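Long-range contacts in fibronectin type III domain-containing protein (Simiduia agarivorans, PDB 6P2K), which probably hydrolyses xyloglucan, a plant cell-wall polysaccharide, as a glycoside hydrolase of family 74 built on seven-bladed beta-propellers: residues B[381-386]-B[434-439]; B[321-326]-B[388-393]; B[392-397]-B[428-433]; B[442-447]-B[468-473]. One frame throughout, in Å; residues are numbered along the deposited sequence.

Contact 1: residues B[381-386]-B[434-439]; sequences QTVNWY and NMQHRR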
loop_
_atom_site.group_PDB
_atom_site.type_symbol
_atom_site.label_atom_id
_atom_site.label_comp_id
_atom_site.label_asym_id
_atom_site.label_seq_id
_atom_site.Cartn_x
_atom_site.Cartn_y
_atom_site.Cartn_z
ATOM N N GLN B 381 2.807 -20.593 -15.650
ATOM C CA GLN B 381 2.211 -19.961 -14.481
ATOM C C GLN B 381 3.032 -20.276 -13.236
ATOM O O GLN B 381 3.582 -21.369 -13.095
ATOM C CB GLN B 381 0.776 -20.444 -14.270
ATOM C CG GLN B 381 -0.127 -20.346 -15.483
ATOM C CD GLN B 381 -1.277 -21.341 -15.416
ATOM O OE1 GLN B 381 -1.493 -22.125 -16.343
ATOM N NE2 GLN B 381 -2.012 -21.320 -14.309
ATOM N N THR B 382 3.096 -19.313 -12.316
ATOM C CA THR B 382 3.879 -19.477 -11.101
ATOM C C THR B 382 3.025 -19.234 -9.864
ATOM O O THR B 382 2.052 -18.475 -9.890
ATOM C CB THR B 382 5.089 -18.533 -11.055
ATOM O OG1 THR B 382 4.707 -17.240 -11.534
ATOM C CG2 THR B 382 6.219 -19.083 -11.912
ATOM N N VAL B 383 3.423 -19.892 -8.781
ATOM C CA VAL B 383 2.838 -19.725 -7.459
ATOM C C VAL B 383 3.955 -19.269 -6.531
ATOM O O VAL B 383 4.961 -19.972 -6.372
ATOM C CB VAL B 383 2.203 -21.028 -6.949
ATOM C CG1 VAL B 383 1.686 -20.855 -5.523
ATOM C CG2 VAL B 383 1.095 -21.480 -7.888
ATOM N N ASN B 384 3.788 -18.096 -5.928
ATOM C CA ASN B 384 4.767 -17.581 -4.979
ATOM C C ASN B 384 4.511 -18.210 -3.615
ATOM O O ASN B 384 3.421 -18.058 -3.055
ATOM C CB ASN B 384 4.680 -16.057 -4.902
ATOM C CG ASN B 384 5.931 -15.425 -4.319
ATOM O OD1 ASN B 384 6.654 -16.046 -3.540
ATOM N ND2 ASN B 384 6.191 -14.178 -4.696
ATOM N N TRP B 385 5.503 -18.923 -3.084
ATOM C CA TRP B 385 5.339 -19.580 -1.792
ATOM C C TRP B 385 6.698 -19.783 -1.139
ATOM O O TRP B 385 7.601 -20.370 -1.748
ATOM C CB TRP B 385 4.624 -20.925 -1.943
ATOM C CG TRP B 385 4.070 -21.437 -0.654
ATOM C CD1 TRP B 385 4.482 -22.537 0.039
ATOM C CD2 TRP B 385 3.008 -20.856 0.109
ATOM N NE1 TRP B 385 3.736 -22.681 1.183
ATOM C CE2 TRP B 385 2.825 -21.659 1.250
ATOM C CE3 TRP B 385 2.194 -19.733 -0.063
ATOM C CZ2 TRP B 385 1.859 -21.377 2.213
ATOM C CZ3 TRP B 385 1.236 -19.454 0.893
ATOM C CH2 TRP B 385 1.076 -20.273 2.017
ATOM N N TYR B 386 6.833 -19.304 0.102
ATOM C CA TYR B 386 8.036 -19.527 0.906
ATOM C C TYR B 386 9.276 -18.943 0.225
ATOM O O TYR B 386 10.334 -19.572 0.176
ATOM C CB TYR B 386 8.219 -21.018 1.203
ATOM C CG TYR B 386 9.030 -21.337 2.440
ATOM C CD1 TYR B 386 8.630 -20.891 3.696
ATOM C CD2 TYR B 386 10.189 -22.101 2.352
ATOM C CE1 TYR B 386 9.370 -21.190 4.830
ATOM C CE2 TYR B 386 10.934 -22.406 3.477
ATOM C CZ TYR B 386 10.521 -21.948 4.712
ATOM O OH TYR B 386 11.261 -22.251 5.833
ATOM N N ASN B 434 -0.087 -27.626 -5.186
ATOM C CA ASN B 434 -0.554 -27.865 -3.824
ATOM C C ASN B 434 0.405 -27.281 -2.792
ATOM O O ASN B 434 0.350 -27.653 -1.616
ATOM C CB ASN B 434 -0.792 -29.361 -3.581
ATOM C CG ASN B 434 0.491 -30.146 -3.326
ATOM O OD1 ASN B 434 1.576 -29.768 -3.762
ATOM N ND2 ASN B 434 0.361 -31.251 -2.605
ATOM N N MET B 435 1.272 -26.352 -3.214
ATOM C CA MET B 435 2.287 -25.807 -2.317
ATOM C C MET B 435 1.671 -25.058 -1.141
ATOM O O MET B 435 2.266 -25.013 -0.059
ATOM C CB MET B 435 3.232 -24.884 -3.091
ATOM C CG MET B 435 4.099 -25.585 -4.133
ATOM S SD MET B 435 5.201 -26.849 -3.454
ATOM C CE MET B 435 6.233 -25.865 -2.370
ATOM N N GLN B 436 0.484 -24.469 -1.322
ATOM C CA GLN B 436 -0.117 -23.682 -0.250
ATOM C C GLN B 436 -0.613 -24.530 0.915
ATOM O O GLN B 436 -0.958 -23.964 1.958
ATOM C CB GLN B 436 -1.262 -22.819 -0.796
ATOM C CG GLN B 436 -0.792 -21.704 -1.732
ATOM C CD GLN B 436 -1.829 -20.602 -1.938
ATOM O OE1 GLN B 436 -2.922 -20.635 -1.369
ATOM N NE2 GLN B 436 -1.481 -19.614 -2.758
ATOM N N HIS B 437 -0.650 -25.859 0.787
ATOM C CA HIS B 437 -1.013 -26.688 1.931
ATOM C C HIS B 437 0.133 -26.838 2.922
ATOM O O HIS B 437 -0.101 -27.251 4.065
ATOM C CB HIS B 437 -1.511 -28.062 1.460
ATOM C CG HIS B 437 -0.467 -29.138 1.460
ATOM N ND1 HIS B 437 0.352 -29.381 0.376
ATOM C CD2 HIS B 437 -0.137 -30.064 2.394
ATOM C CE1 HIS B 437 1.152 -30.396 0.649
ATOM N NE2 HIS B 437 0.877 -30.828 1.867
ATOM N N ARG B 438 1.351 -26.475 2.525
ATOM C CA ARG B 438 2.516 -26.530 3.404
ATOM C C ARG B 438 2.643 -25.183 4.106
ATOM O O ARG B 438 3.202 -24.230 3.557
ATOM C CB ARG B 438 3.762 -26.886 2.602
ATOM C CG ARG B 438 3.493 -27.912 1.504
ATOM C CD ARG B 438 4.771 -28.500 0.926
ATOM N NE ARG B 438 5.255 -29.633 1.711
ATOM C CZ ARG B 438 5.061 -30.907 1.384
ATOM N NH1 ARG B 438 4.381 -31.226 0.288
ATOM N NH2 ARG B 438 5.544 -31.863 2.163
ATOM N N ARG B 439 2.116 -25.105 5.330
ATOM C CA ARG B 439 1.981 -23.839 6.035
ATOM C C ARG B 439 3.235 -23.434 6.801
ATOM O O ARG B 439 3.311 -22.294 7.270
ATOM C CB ARG B 439 0.793 -23.898 7.007
ATOM C CG ARG B 439 -0.502 -24.426 6.397
ATOM C CD ARG B 439 -0.949 -23.615 5.179
ATOM N NE ARG B 439 -1.409 -22.270 5.524
ATOM C CZ ARG B 439 -1.861 -21.387 4.637
ATOM N NH1 ARG B 439 -1.919 -21.705 3.349
ATOM N NH2 ARG B 439 -2.257 -20.186 5.038
#
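Trp385 lays its indole against the turn formed by Met435, Gln436 and Arg438, and this is the tight part of the contact. With CG anti to the backbone N (chi1 -163°), the side chain leaves strand 381-385 toward the 3-10 segment 435-437. Trp385 NE1 gives a hydrogen bond of 2.9 Å to Arg438 O, which lies at the ring edge almost exactly in the indole plane. Over one face of the same ring sit the Met435 carbonyl and Gln436 CA, the latter 4.0 Å from the centroid of the six-membered ring in a CH-pi contact. Met435 O comes within 3.0 Å of Trp385 NE1, but the angle is too poor for a bond. Met435 CB meets Trp385 CD1 at 4.1 Å. The Gln436 and Trp385 side chains cross at about a right angle, with Gln436 CG 3.9 Å from Trp385 CE3 and ring and amide planes 23° apart. Arg439, bent at chi2 and chi3, brings NH1 obliquely to 3.6 Å from Trp385 CH2, and Gln436 O holds Arg439 NH1 firmly at 2.8 Å.

The contact loosens toward Val383, whose CG1 is 4.4 Å from Gln436 NE2, in an amide whose OE1 is bonded to Lys482; Asn384 points away and is exposed.

A tryptophan of hairpin 381-385/388-395 thus covers the 3-10 turn of the loop between strands 431-432 and 447-456, in a beta-propeller protein.

Contact 2: residues B[321-326]-B[388-393]; sequences WDIGWD and TEWPTY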
loop_
_atom_site.group_PDB
_atom_site.type_symbol
_atom_site.label_atom_id
_atom_site.label_comp_id
_atom_site.label_asym_id
_atom_site.label_seq_id
_atom_site.Cartn_x
_atom_site.Cartn_y
_atom_site.Cartn_z
ATOM N N TRP B 321 17.278 -30.438 -9.311
ATOM C CA TRP B 321 16.339 -31.251 -10.072
ATOM C C TRP B 321 14.927 -30.729 -9.846
ATOM O O TRP B 321 14.630 -30.128 -8.813
ATOM C CB TRP B 321 16.435 -32.743 -9.708
ATOM C CG TRP B 321 16.486 -33.044 -8.239
ATOM C CD1 TRP B 321 17.574 -32.948 -7.419
ATOM C CD2 TRP B 321 15.409 -33.514 -7.419
ATOM N NE1 TRP B 321 17.238 -33.318 -6.138
ATOM C CE2 TRP B 321 15.915 -33.669 -6.110
ATOM C CE3 TRP B 321 14.065 -33.815 -7.662
ATOM C CZ2 TRP B 321 15.124 -34.113 -5.050
ATOM C CZ3 TRP B 321 13.283 -34.255 -6.610
ATOM C CH2 TRP B 321 13.814 -34.399 -5.319
ATOM N N ASP B 322 14.065 -30.955 -10.833
ATOM C CA ASP B 322 12.685 -30.476 -10.791
ATOM C C ASP B 322 11.866 -31.388 -9.886
ATOM O O ASP B 322 11.557 -32.528 -10.249
ATOM C CB ASP B 322 12.099 -30.425 -12.200
ATOM C CG ASP B 322 10.628 -30.023 -12.213
ATOM O OD1 ASP B 322 10.159 -29.402 -11.232
ATOM O OD2 ASP B 322 9.937 -30.336 -13.211
ATOM N N ILE B 323 11.497 -30.885 -8.706
ATOM C CA ILE B 323 10.702 -31.681 -7.780
ATOM C C ILE B 323 9.250 -31.798 -8.214
ATOM O O ILE B 323 8.497 -32.591 -7.633
ATOM C CB ILE B 323 10.823 -31.098 -6.355
ATOM C CG1 ILE B 323 10.442 -32.154 -5.311
ATOM C CG2 ILE B 323 9.982 -29.831 -6.213
ATOM C CD1 ILE B 323 11.001 -31.888 -3.928
ATOM N N GLY B 324 8.839 -31.054 -9.241
ATOM C CA GLY B 324 7.460 -31.149 -9.685
ATOM C C GLY B 324 6.503 -30.552 -8.664
ATOM O O GLY B 324 6.882 -29.760 -7.797
ATOM N N TRP B 325 5.231 -30.948 -8.774
ATOM C CA TRP B 325 4.244 -30.418 -7.839
ATOM C C TRP B 325 4.355 -31.063 -6.465
ATOM O O TRP B 325 4.035 -30.419 -5.458
ATOM C CB TRP B 325 2.820 -30.583 -8.391
ATOM C CG TRP B 325 2.313 -32.001 -8.558
ATOM C CD1 TRP B 325 2.222 -32.705 -9.727
ATOM C CD2 TRP B 325 1.788 -32.860 -7.534
ATOM N NE1 TRP B 325 1.689 -33.949 -9.493
ATOM C CE2 TRP B 325 1.416 -34.071 -8.155
ATOM C CE3 TRP B 325 1.604 -32.728 -6.154
ATOM C CZ2 TRP B 325 0.872 -35.141 -7.443
ATOM C CZ3 TRP B 325 1.069 -33.796 -5.447
ATOM C CH2 TRP B 325 0.707 -34.985 -6.095
ATOM N N ASP B 326 4.817 -32.312 -6.398
ATOM C CA ASP B 326 4.865 -33.070 -5.148
ATOM C C ASP B 326 6.182 -32.767 -4.446
ATOM O O ASP B 326 7.208 -33.403 -4.696
ATOM C CB ASP B 326 4.701 -34.559 -5.426
ATOM C CG ASP B 326 4.476 -35.375 -4.163
ATOM O OD1 ASP B 326 4.381 -34.781 -3.067
ATOM O OD2 ASP B 326 4.392 -36.617 -4.270
ATOM N N THR B 388 9.896 -18.482 -2.903
ATOM C CA THR B 388 10.238 -19.086 -4.182
ATOM C C THR B 388 8.989 -19.102 -5.052
ATOM O O THR B 388 7.866 -19.198 -4.548
ATOM C CB THR B 388 10.815 -20.505 -3.984
ATOM O OG1 THR B 388 12.136 -20.408 -3.436
ATOM C CG2 THR B 388 10.892 -21.280 -5.296
ATOM N N GLU B 389 9.185 -18.970 -6.363
ATOM C CA GLU B 389 8.089 -18.996 -7.325
ATOM C C GLU B 389 8.052 -20.375 -7.973
ATOM O O GLU B 389 8.966 -20.747 -8.715
ATOM C CB GLU B 389 8.247 -17.883 -8.360
ATOM C CG GLU B 389 7.530 -16.599 -7.957
ATOM C CD GLU B 389 8.134 -15.347 -8.562
ATOM O OE1 GLU B 389 7.383 -14.371 -8.778
ATOM O OE2 GLU B 389 9.357 -15.333 -8.820
ATOM N N TRP B 390 6.997 -21.133 -7.680
ATOM C CA TRP B 390 6.845 -22.512 -8.128
ATOM C C TRP B 390 5.898 -22.574 -9.309
ATOM O O TRP B 390 4.815 -21.973 -9.255
ATOM C CB TRP B 390 6.306 -23.388 -7.001
ATOM C CG TRP B 390 7.044 -23.219 -5.717
ATOM C CD1 TRP B 390 6.790 -22.305 -4.734
ATOM C CD2 TRP B 390 8.172 -23.980 -5.275
ATOM N NE1 TRP B 390 7.688 -22.454 -3.706
ATOM C CE2 TRP B 390 8.548 -23.476 -4.012
ATOM C CE3 TRP B 390 8.901 -25.040 -5.822
ATOM C CZ2 TRP B 390 9.617 -23.994 -3.290
ATOM C CZ3 TRP B 390 9.969 -25.553 -5.104
ATOM C CH2 TRP B 390 10.316 -25.030 -3.852
ATOM N N PRO B 391 6.250 -23.286 -10.373
ATOM C CA PRO B 391 5.323 -23.441 -11.492
ATOM C C PRO B 391 4.120 -24.276 -11.087
ATOM O O PRO B 391 4.158 -25.049 -10.126
ATOM C CB PRO B 391 6.155 -24.161 -12.561
ATOM C CG PRO B 391 7.570 -24.184 -12.039
ATOM C CD PRO B 391 7.477 -24.077 -10.559
ATOM N N THR B 392 3.032 -24.100 -11.831
ATOM C CA THR B 392 1.978 -25.097 -11.796
ATOM C C THR B 392 2.349 -26.240 -12.736
ATOM O O THR B 392 3.173 -26.087 -13.640
ATOM C CB THR B 392 0.629 -24.494 -12.188
ATOM O OG1 THR B 392 0.682 -24.039 -13.548
ATOM C CG2 THR B 392 0.277 -23.325 -11.274
ATOM N N TYR B 393 1.738 -27.400 -12.511
ATOM C CA TYR B 393 2.133 -28.616 -13.211
ATOM C C TYR B 393 0.913 -29.324 -13.775
ATOM O O TYR B 393 -0.098 -29.482 -13.081
ATOM C CB TYR B 393 2.901 -29.559 -12.278
ATOM C CG TYR B 393 4.297 -29.085 -11.954
ATOM C CD1 TYR B 393 4.526 -28.181 -10.921
ATOM C CD2 TYR B 393 5.388 -29.533 -12.686
ATOM C CE1 TYR B 393 5.805 -27.739 -10.629
ATOM C CE2 TYR B 393 6.666 -29.101 -12.402
ATOM C CZ TYR B 393 6.872 -28.206 -11.373
ATOM O OH TYR B 393 8.151 -27.778 -11.092
HETATM O O HOH W 1 8.744 -27.108 -8.631
#
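A glycine backbone laid on a tyrosine ring is the striking feature here: Gly324 CA stands 3.7 Å from the centroid of Tyr393 in a CH-pi contact, 24° off the ring normal. The chain continues over the same face, with Trp325 N 3.6 Å from Tyr393 CD1. At the far end of the ring Tyr393 OH donates a 2.6 Å hydrogen bond to Asp322 OD1, on the syn side of the carboxylate and 20° out of its plane. Asp322 OD1 takes a second bond, from above that plane, from Gly324 N at 2.9 Å, so one oxygen joins the ring to the turn beneath it. Asp322 OD2 is held in turn by Asn373. Water 1 donates to Tyr393 OH and weakly to Gly324 O. A phenylalanine in place of Tyr393 would probably leave Asp322 OD1 without its phenol partner. Over the rim of the same face, Trp325 CB packs on Tyr393 CD1 at 3.9 Å, while Trp325 NE1 bonds to Gly12 O. Ile323 CG2 brushes Trp390 CZ3 more distantly. Asn501 of a second subunit also packs on Tyr393. Gly324 N bonding back to Asp322 OD1, two residues earlier, makes 322-324 an Asx turn, docked on strand 388-395 through a buried tyrosine.

Contact 3: residues B[392-397]-B[428-433]; sequences TYKGKG and GGVSWS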
loop_
_atom_site.group_PDB
_atom_site.type_symbol
_atom_site.label_atom_id
_atom_site.label_comp_id
_atom_site.label_asym_id
_atom_site.label_seq_id
_atom_site.Cartn_x
_atom_site.Cartn_y
_atom_site.Cartn_z
ATOM N N THR B 392 3.032 -24.100 -11.831
ATOM C CA THR B 392 1.978 -25.097 -11.796
ATOM C C THR B 392 2.349 -26.240 -12.736
ATOM O O THR B 392 3.173 -26.087 -13.640
ATOM C CB THR B 392 0.629 -24.494 -12.188
ATOM O OG1 THR B 392 0.682 -24.039 -13.548
ATOM C CG2 THR B 392 0.277 -23.325 -11.274
ATOM N N TYR B 393 1.738 -27.400 -12.511
ATOM C CA TYR B 393 2.133 -28.616 -13.211
ATOM C C TYR B 393 0.913 -29.324 -13.775
ATOM O O TYR B 393 -0.098 -29.482 -13.081
ATOM C CB TYR B 393 2.901 -29.559 -12.278
ATOM C CG TYR B 393 4.297 -29.085 -11.954
ATOM C CD1 TYR B 393 4.526 -28.181 -10.921
ATOM C CD2 TYR B 393 5.388 -29.533 -12.686
ATOM C CE1 TYR B 393 5.805 -27.739 -10.629
ATOM C CE2 TYR B 393 6.666 -29.101 -12.402
ATOM C CZ TYR B 393 6.872 -28.206 -11.373
ATOM O OH TYR B 393 8.151 -27.778 -11.092
ATOM N N LYS B 394 1.015 -29.760 -15.028
ATOM C CA LYS B 394 0.002 -30.599 -15.649
ATOM C C LYS B 394 0.524 -32.026 -15.770
ATOM O O LYS B 394 1.726 -32.255 -15.927
ATOM C CB LYS B 394 -0.402 -30.058 -17.025
ATOM C CG LYS B 394 0.704 -30.058 -18.067
ATOM C CD LYS B 394 0.205 -29.460 -19.372
ATOM C CE LYS B 394 1.285 -29.477 -20.434
ATOM N NZ LYS B 394 0.837 -28.774 -21.667
ATOM N N GLY B 395 -0.394 -32.985 -15.695
ATOM C CA GLY B 395 -0.002 -34.378 -15.679
ATOM C C GLY B 395 0.573 -34.853 -17.001
ATOM O O GLY B 395 0.328 -34.292 -18.070
ATOM N N LYS B 396 1.359 -35.922 -16.914
ATOM C CA LYS B 396 1.957 -36.550 -18.083
ATOM C C LYS B 396 1.180 -37.773 -18.553
ATOM O O LYS B 396 1.672 -38.512 -19.408
ATOM C CB LYS B 396 3.413 -36.932 -17.801
ATOM C CG LYS B 396 4.387 -35.759 -17.853
ATOM C CD LYS B 396 5.837 -36.243 -17.783
ATOM C CE LYS B 396 6.825 -35.088 -17.847
ATOM N NZ LYS B 396 6.829 -34.421 -19.181
ATOM N N GLY B 397 -0.018 -38.000 -18.021
ATOM C CA GLY B 397 -0.865 -39.096 -18.461
ATOM C C GLY B 397 -1.292 -40.060 -17.374
ATOM O O GLY B 397 -2.157 -40.913 -17.631
ATOM N N GLY B 428 -8.661 -24.000 -15.129
ATOM C CA GLY B 428 -9.740 -24.927 -15.392
ATOM C C GLY B 428 -9.440 -26.378 -15.104
ATOM O O GLY B 428 -10.206 -27.247 -15.534
ATOM N N GLY B 429 -8.359 -26.678 -14.390
ATOM C CA GLY B 429 -8.018 -28.046 -14.063
ATOM C C GLY B 429 -6.942 -28.675 -14.920
ATOM O O GLY B 429 -6.695 -29.879 -14.783
ATOM N N VAL B 430 -6.300 -27.905 -15.800
ATOM C CA VAL B 430 -5.203 -28.439 -16.601
ATOM C C VAL B 430 -3.944 -28.581 -15.753
ATOM O O VAL B 430 -3.320 -29.648 -15.712
ATOM C CB VAL B 430 -4.959 -27.551 -17.833
ATOM C CG1 VAL B 430 -3.625 -27.892 -18.484
ATOM C CG2 VAL B 430 -6.096 -27.707 -18.833
ATOM N N SER B 431 -3.553 -27.513 -15.060
ATOM C CA SER B 431 -2.324 -27.499 -14.281
ATOM C C SER B 431 -2.634 -27.113 -12.844
ATOM O O SER B 431 -3.601 -26.396 -12.573
ATOM C CB SER B 431 -1.296 -26.538 -14.876
ATOM O OG SER B 431 -1.665 -25.188 -14.650
ATOM N N TRP B 432 -1.792 -27.584 -11.921
ATOM C CA TRP B 432 -2.109 -27.535 -10.501
ATOM C C TRP B 432 -0.889 -27.172 -9.667
ATOM O O TRP B 432 0.259 -27.278 -10.108
ATOM C CB TRP B 432 -2.649 -28.879 -9.999
ATOM C CG TRP B 432 -3.788 -29.406 -10.795
ATOM C CD1 TRP B 432 -3.731 -29.998 -12.027
ATOM C CD2 TRP B 432 -5.167 -29.390 -10.417
ATOM N NE1 TRP B 432 -4.994 -30.346 -12.440
ATOM C CE2 TRP B 432 -5.893 -29.989 -11.468
ATOM C CE3 TRP B 432 -5.860 -28.928 -9.294
ATOM C CZ2 TRP B 432 -7.276 -30.138 -11.426
ATOM C CZ3 TRP B 432 -7.238 -29.076 -9.256
ATOM C CH2 TRP B 432 -7.929 -29.676 -10.315
ATOM N N SER B 433 -1.171 -26.765 -8.431
ATOM C CA SER B 433 -0.176 -26.594 -7.384
ATOM C C SER B 433 -0.832 -26.945 -6.057
ATOM O O SER B 433 -1.998 -26.617 -5.831
ATOM C CB SER B 433 0.369 -25.160 -7.337
ATOM O OG SER B 433 1.252 -24.992 -6.238
#
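Thr392 meets Ser431 and Trp432 where strand 388-395 runs antiparallel to the short strand 431-432. Thr392 CB lies 3.4 Å from Ser431 OG and close to Trp432 O, and from it the side chain divides. The methyl, Thr392 CG2, passes that carbonyl and faces Ser433 CB at 4.3 Å. The hydroxyl takes the position between the backbone N and the carbonyl carbon (chi1 64°), which turns Thr392 OG1 to Ser431 and lets it donate a 2.8 Å hydrogen bond to Ser431 OG. Thr392 OG1 is also bonded to Thr379 OG1, and Ser431 OG to the carboxylate of Asp427. A valine in place of Thr392 would probably leave Ser431 OG without this donor and Thr379 without its hydroxyl partner.

The backbones are joined at the hydrogen-bonded pair Tyr393 and Trp432: Tyr393 N to Trp432 O and Trp432 N to Tyr393 O, each 2.8 Å. Tyr393 O also lies at the edge of the Trp432 ring. Farther along, Lys394 CB rests 3.2 Å from Val430 O, its extended chain leading away from the other segment. The two strands are thus linked twice, by paired peptides and by a row of hydroxyls from Thr379 through buried Thr392 and Ser431 to the Asp427 carboxylate, whose negative charge probably favours proton donation toward it.

Contact 4: residues B[442-447]-B[468-473]; sequences GFNLSD and SGYGGG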
loop_
_atom_site.group_PDB
_atom_site.type_symbol
_atom_site.label_atom_id
_atom_site.label_comp_id
_atom_site.label_asym_id
_atom_site.label_seq_id
_atom_site.Cartn_x
_atom_site.Cartn_y
_atom_site.Cartn_z
ATOM N N GLY B 442 6.328 -27.504 10.043
ATOM C CA GLY B 442 5.827 -28.863 10.083
ATOM C C GLY B 442 4.320 -28.998 10.101
ATOM O O GLY B 442 3.814 -30.088 10.385
ATOM N N PHE B 443 3.586 -27.928 9.803
ATOM C CA PHE B 443 2.125 -27.941 9.794
ATOM C C PHE B 443 1.673 -27.986 8.339
ATOM O O PHE B 443 1.748 -26.982 7.623
ATOM C CB PHE B 443 1.580 -26.718 10.529
ATOM C CG PHE B 443 0.084 -26.607 10.515
ATOM C CD1 PHE B 443 -0.711 -27.683 10.870
ATOM C CD2 PHE B 443 -0.528 -25.413 10.168
ATOM C CE1 PHE B 443 -2.091 -27.576 10.865
ATOM C CE2 PHE B 443 -1.904 -25.298 10.157
ATOM C CZ PHE B 443 -2.688 -26.380 10.508
ATOM N N ASN B 444 1.212 -29.155 7.897
ATOM C CA ASN B 444 0.838 -29.379 6.508
ATOM C C ASN B 444 -0.610 -29.837 6.429
ATOM O O ASN B 444 -1.008 -30.775 7.128
ATOM C CB ASN B 444 1.759 -30.415 5.856
ATOM C CG ASN B 444 3.217 -29.993 5.877
ATOM O OD1 ASN B 444 3.582 -28.939 5.355
ATOM N ND2 ASN B 444 4.058 -30.822 6.471
ATOM N N LEU B 445 -1.391 -29.182 5.572
ATOM C CA LEU B 445 -2.808 -29.506 5.409
ATOM C C LEU B 445 -2.959 -30.576 4.327
ATOM O O LEU B 445 -3.421 -30.328 3.211
ATOM C CB LEU B 445 -3.602 -28.250 5.069
ATOM C CG LEU B 445 -3.507 -27.092 6.064
ATOM C CD1 LEU B 445 -4.165 -25.842 5.496
ATOM C CD2 LEU B 445 -4.141 -27.480 7.391
ATOM N N SER B 446 -2.570 -31.798 4.685
ATOM C CA SER B 446 -2.438 -32.884 3.720
ATOM C C SER B 446 -3.725 -33.679 3.500
ATOM O O SER B 446 -3.731 -34.577 2.652
ATOM C CB SER B 446 -1.315 -33.831 4.154
ATOM O OG SER B 446 -1.294 -34.000 5.559
ATOM N N ASP B 447 -4.808 -33.367 4.214
ATOM C CA ASP B 447 -6.064 -34.102 4.090
ATOM C C ASP B 447 -7.216 -33.113 3.996
ATOM O O ASP B 447 -7.415 -32.306 4.907
ATOM C CB ASP B 447 -6.262 -35.054 5.273
ATOM C CG ASP B 447 -7.362 -36.067 5.030
ATOM O OD1 ASP B 447 -8.529 -35.768 5.363
ATOM O OD2 ASP B 447 -7.059 -37.161 4.504
ATOM N N SER B 468 -4.123 -31.826 9.058
ATOM C CA SER B 468 -2.942 -32.659 8.916
ATOM C C SER B 468 -3.313 -34.137 9.010
ATOM O O SER B 468 -4.411 -34.507 9.429
ATOM C CB SER B 468 -1.907 -32.305 9.985
ATOM O OG SER B 468 -2.493 -32.290 11.277
ATOM N N GLY B 469 -2.373 -34.987 8.607
ATOM C CA GLY B 469 -2.598 -36.417 8.627
ATOM C C GLY B 469 -2.470 -37.059 7.261
ATOM O O GLY B 469 -2.936 -36.503 6.262
ATOM N N TYR B 470 -1.851 -38.233 7.212
ATOM C CA TYR B 470 -1.605 -38.957 5.975
ATOM C C TYR B 470 -2.396 -40.257 5.945
ATOM O O TYR B 470 -2.836 -40.768 6.978
ATOM C CB TYR B 470 -0.110 -39.246 5.808
ATOM C CG TYR B 470 0.696 -37.981 5.693
ATOM C CD1 TYR B 470 0.734 -37.276 4.500
ATOM C CD2 TYR B 470 1.381 -37.466 6.785
ATOM C CE1 TYR B 470 1.448 -36.105 4.385
ATOM C CE2 TYR B 470 2.101 -36.290 6.681
ATOM C CZ TYR B 470 2.131 -35.617 5.474
ATOM O OH TYR B 470 2.842 -34.450 5.351
ATOM N N GLY B 471 -2.572 -40.784 4.734
ATOM C CA GLY B 471 -3.324 -42.014 4.556
ATOM C C GLY B 471 -4.784 -41.902 4.932
ATOM O O GLY B 471 -5.405 -42.908 5.298
ATOM N N GLY B 472 -5.356 -40.704 4.847
ATOM C CA GLY B 472 -6.719 -40.483 5.278
ATOM C C GLY B 472 -6.899 -40.315 6.770
ATOM O O GLY B 472 -8.037 -40.129 7.222
ATOM N N GLY B 473 -5.820 -40.371 7.550
ATOM C CA GLY B 473 -5.913 -40.224 8.990
ATOM C C GLY B 473 -5.990 -38.777 9.433
ATOM O O GLY B 473 -5.108 -38.295 10.151
HETATM O O HOH W 2 0.079 -33.677 7.670
HETATM O O HOH W 3 3.598 -33.479 8.235
HETATM O O HOH W 4 -4.464 -37.766 4.204
#
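Neither segment is regular. Leu445 is the centre of an inverse gamma turn, and Ser446 and Asp447 together face Thr467 in a classic beta bulge, at the foot of the antiparallel hairpin 447-456/459-467 of a propeller-type sheet. The second segment, 468-473, leaves that hairpin through Ser468 and Gly469 and closes in a type I' beta turn from Tyr470 to Gly473. Gly469 has backbone angles that call for glycine. Backbone meets backbone where Asn444 O receives a CA-H...O contact from Ser468 CA at 3.2 Å.

Among the side chains, Ser446 is central. Ser446 CB lies 3.6 Å from Tyr470 CE1, and Ser446 OG stands over one face of the tyrosine ring, offset toward the rim, while approaching Gly469 O to 3.1 Å. With CG anti to the carbonyl carbon (chi1 -63°), Tyr470 spreads its ring over Ser446, its OH linked to Asn444 ND2 through water 3. Water 2 ties Asn444 O and Gly469 N together and also touches Ser446 OG. Ser468 OG is bonded to His475 and to the carbonyl of Asp318 of a third subunit.

Asp447 completes the join at the tight turn. Asp447 OD2, already bonded to Tyr404, sits 3.4 Å from Gly472 CA and accepts at 2.7 Å from water 4, which also donates to Gly469 O and accepts from Gly472 N.

Overall arrangement
From the N terminus, the loop at 321-326 opens contact 2, which closes on strand 388-395. Before it closes, strand 381-385 opens contact 1, and the two cross along the chain; the strands involved are hydrogen-bonded neighbours in one sheet. Contact 3 starts on the residues where contact 2 ends, sharing Thr392 and Tyr393, and closes at 428-433, wholly within the span of contact 1, which shuts at 434-439. Contact 4 follows in series, closing round hairpin 447-456/459-467, from 442-447 to 468-473, and its first segment packs beside the turn of contact 1. Together they join the loop after strand 304-314, the sheet around strand 388-395 and the entry to that hairpin.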